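PDB 4XDY: ketol-acid reductoisomerase (NAD(+)) from uncultured archaeon GZfos26G2, which catalyses the magnesium-dependent methyl migration and NADH-linked reduction of (S)-2-acetolactate to (R)-2,3-dihydroxy-isovalerate in branched-chain amino acid biosynthesis. Local coordinates for residues Gly214-Val217 against Leu218-Gly222. Numbering follows the deposited sequence.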
ATOM      1  N   GLY A 214      14.109  -5.067  -3.413  1.00 18.30           N
ATOM      2  CA  GLY A 214      14.136  -4.163  -4.568  1.00 18.28           C
ATOM      3  C   GLY A 214      15.051  -2.961  -4.401  1.00 18.98           C
ATOM      4  O   GLY A 214      15.838  -2.599  -5.325  1.00 17.91           O
ATOM      5  N   PHE A 215      14.965  -2.339  -3.245  1.00 18.31           N
ATOM      6  CA  PHE A 215      15.731  -1.137  -2.925  1.00 17.25           C
ATOM      7  C   PHE A 215      17.238  -1.505  -2.995  1.00 17.91           C
ATOM      8  O   PHE A 215      18.030  -0.802  -3.620  1.00 18.02           O
ATOM      9  CB  PHE A 215      15.367  -0.681  -1.521  1.00 18.08           C
ATOM     10  CG  PHE A 215      16.166   0.512  -1.027  1.00 17.87           C
ATOM     11  CD1 PHE A 215      17.419   0.302  -0.409  1.00 20.28           C
ATOM     12  CD2 PHE A 215      15.658   1.795  -1.065  1.00 19.76           C
ATOM     13  CE1 PHE A 215      18.134   1.354   0.096  1.00 20.85           C
ATOM     14  CE2 PHE A 215      16.410   2.877  -0.571  1.00 19.90           C
ATOM     15  CZ  PHE A 215      17.630   2.635  -0.011  1.00 21.12           C
ATOM     16  N   GLU A 216      17.613  -2.625  -2.370  1.00 17.69           N
ATOM     17  CA  GLU A 216      19.004  -3.077  -2.386  1.00 19.09           C
ATOM     18  C   GLU A 216      19.549  -3.354  -3.801  1.00 18.52           C
ATOM     19  O   GLU A 216      20.666  -3.043  -4.156  1.00 17.54           O
ATOM     20  CB  GLU A 216      19.203  -4.282  -1.490  1.00 18.41           C
ATOM     21  CG  GLU A 216      19.052  -3.976  -0.004  1.00 18.83           C
ATOM     22  CD  GLU A 216      19.290  -5.212   0.899  1.00 20.38           C
ATOM     23  OE1 GLU A 216      19.565  -6.283   0.348  1.00 23.25           O
ATOM     24  OE2 GLU A 216      19.095  -5.089   2.119  1.00 21.08           O
ATOM     25  N   VAL A 217      18.755  -4.019  -4.606  1.00 16.46           N
ATOM     26  CA  VAL A 217      19.122  -4.252  -5.969  1.00 19.07           C
ATOM     27  C   VAL A 217      19.455  -2.984  -6.732  1.00 18.94           C
ATOM     28  O   VAL A 217      20.535  -2.916  -7.434  1.00 17.51           O
ATOM     29  CB  VAL A 217      18.108  -5.178  -6.684  1.00 18.09           C
ATOM     30  CG1 VAL A 217      18.390  -5.176  -8.206  1.00 19.87           C
ATOM     31  CG2 VAL A 217      18.107  -6.586  -6.074  1.00 18.04           C
ATOM     32  N   LEU A 218      18.596  -1.980  -6.643  1.00 17.96           N
ATOM     33  CA  LEU A 218      18.891  -0.698  -7.263  1.00 18.13           C
ATOM     34  C   LEU A 218      20.181  -0.055  -6.728  1.00 18.67           C
ATOM     35  O   LEU A 218      21.021   0.386  -7.520  1.00 18.56           O
ATOM     36  CB  LEU A 218      17.696   0.214  -7.131  1.00 17.93           C
ATOM     37  CG  LEU A 218      16.512  -0.202  -8.086  1.00 18.70           C
ATOM     38  CD1 LEU A 218      15.355   0.745  -7.745  1.00 19.47           C
ATOM     39  CD2 LEU A 218      16.883  -0.008  -9.523  1.00 19.34           C
ATOM     40  N   VAL A 219      20.286   0.041  -5.405  1.00 17.35           N
ATOM     41  CA  VAL A 219      21.439   0.723  -4.791  1.00 19.77           C
ATOM     42  C   VAL A 219      22.723  -0.031  -5.143  1.00 18.84           C
ATOM     43  O   VAL A 219      23.724   0.589  -5.520  1.00 20.51           O
ATOM     44  CB  VAL A 219      21.271   0.888  -3.280  1.00 20.48           C
ATOM     45  CG1 VAL A 219      22.574   1.381  -2.644  1.00 24.78           C
ATOM     46  CG2 VAL A 219      20.143   1.875  -3.061  1.00 20.81           C
ATOM     47  N   GLU A 220      22.673  -1.364  -5.141  1.00 17.50           N
ATOM     48  CA  GLU A 220      23.854  -2.181  -5.441  1.00 21.04           C
ATOM     49  C   GLU A 220      24.274  -2.072  -6.913  1.00 21.38           C
ATOM     50  O   GLU A 220      25.420  -2.373  -7.253  1.00 20.15           O
ATOM     51  CB  GLU A 220      23.623  -3.652  -5.093  1.00 19.89           C
ATOM     52  CG  GLU A 220      23.588  -3.880  -3.564  1.00 19.84           C
ATOM     53  CD  GLU A 220      23.166  -5.296  -3.179  1.00 19.49           C
ATOM     54  OE1 GLU A 220      23.073  -6.235  -3.996  1.00 23.92           O
ATOM     55  OE2 GLU A 220      22.826  -5.424  -2.008  1.00 25.12           O
ATOM     56  N   ALA A 221      23.337  -1.688  -7.780  1.00 19.05           N
ATOM     57  CA  ALA A 221      23.608  -1.438  -9.184  1.00 19.06           C
ATOM     58  C   ALA A 221      23.980   0.020  -9.488  1.00 19.20           C
ATOM     59  O   ALA A 221      24.211   0.370 -10.641  1.00 20.18           O
ATOM     60  CB  ALA A 221      22.393  -1.780 -10.023  1.00 19.63           C
ATOM     61  N   GLY A 222      24.105   0.830  -8.483  1.00 19.23           N
ATOM     62  CA  GLY A 222      24.606   2.170  -8.627  1.00 22.34           C
ATOM     63  C   GLY A 222      23.514   3.220  -8.775  1.00 21.05           C
ATOM     64  O   GLY A 222      23.831   4.375  -9.015  1.00 21.76           O
TER
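Glu220 N donates to Glu216 O at 2.8 Å in the final turns of helix 205-220, and the side chains of the same two residues run alongside each other, pointing the same way. Their carboxylate planes are 28° apart, with Glu216 OE1 4.1 Å from Glu220 OE2. These like charges are bridged by Lys276 of the second subunit, which forms salt bridges with both oxygens; Lys280 of that subunit takes Glu220 OE1, while Arg212 and His316 hold Glu216 OE2. All four carboxylate oxygens are thus engaged, which should offset the repulsion between the acids. Two straighter i to i+4 bonds precede this one, Leu218 N to Gly214 O at 3.1 Å and Val219 N to Phe215 O at 3.0 Å. The bond from Ala221 N to Val217 O is weak, bent to 133° where the helix ends. Gly222 closes the end in a Schellman motif: its phi is positive, and its N bonds to Val219 O at 3.0 Å. On another side of the helix, Val219 CG2 makes a CH-pi contact over one face of the Phe215 ring, 4.1 Å from the centroid and offset toward the rim. Val219 presents this methyl because it is turned anti to the carbonyl carbon, beside the backbone N. Phe215 also packs on Pro225 and Ala228 of helix 225-254 and on Val318 of helix 317-327, whereas Leu218 rests on Ala228 and Cys232 of helix 225-254 and on Phe197 of the second subunit. This helix end in the knotted C-terminal domain therefore lies between helices 225-254 and 317-327 of its own chain and the dimer partner.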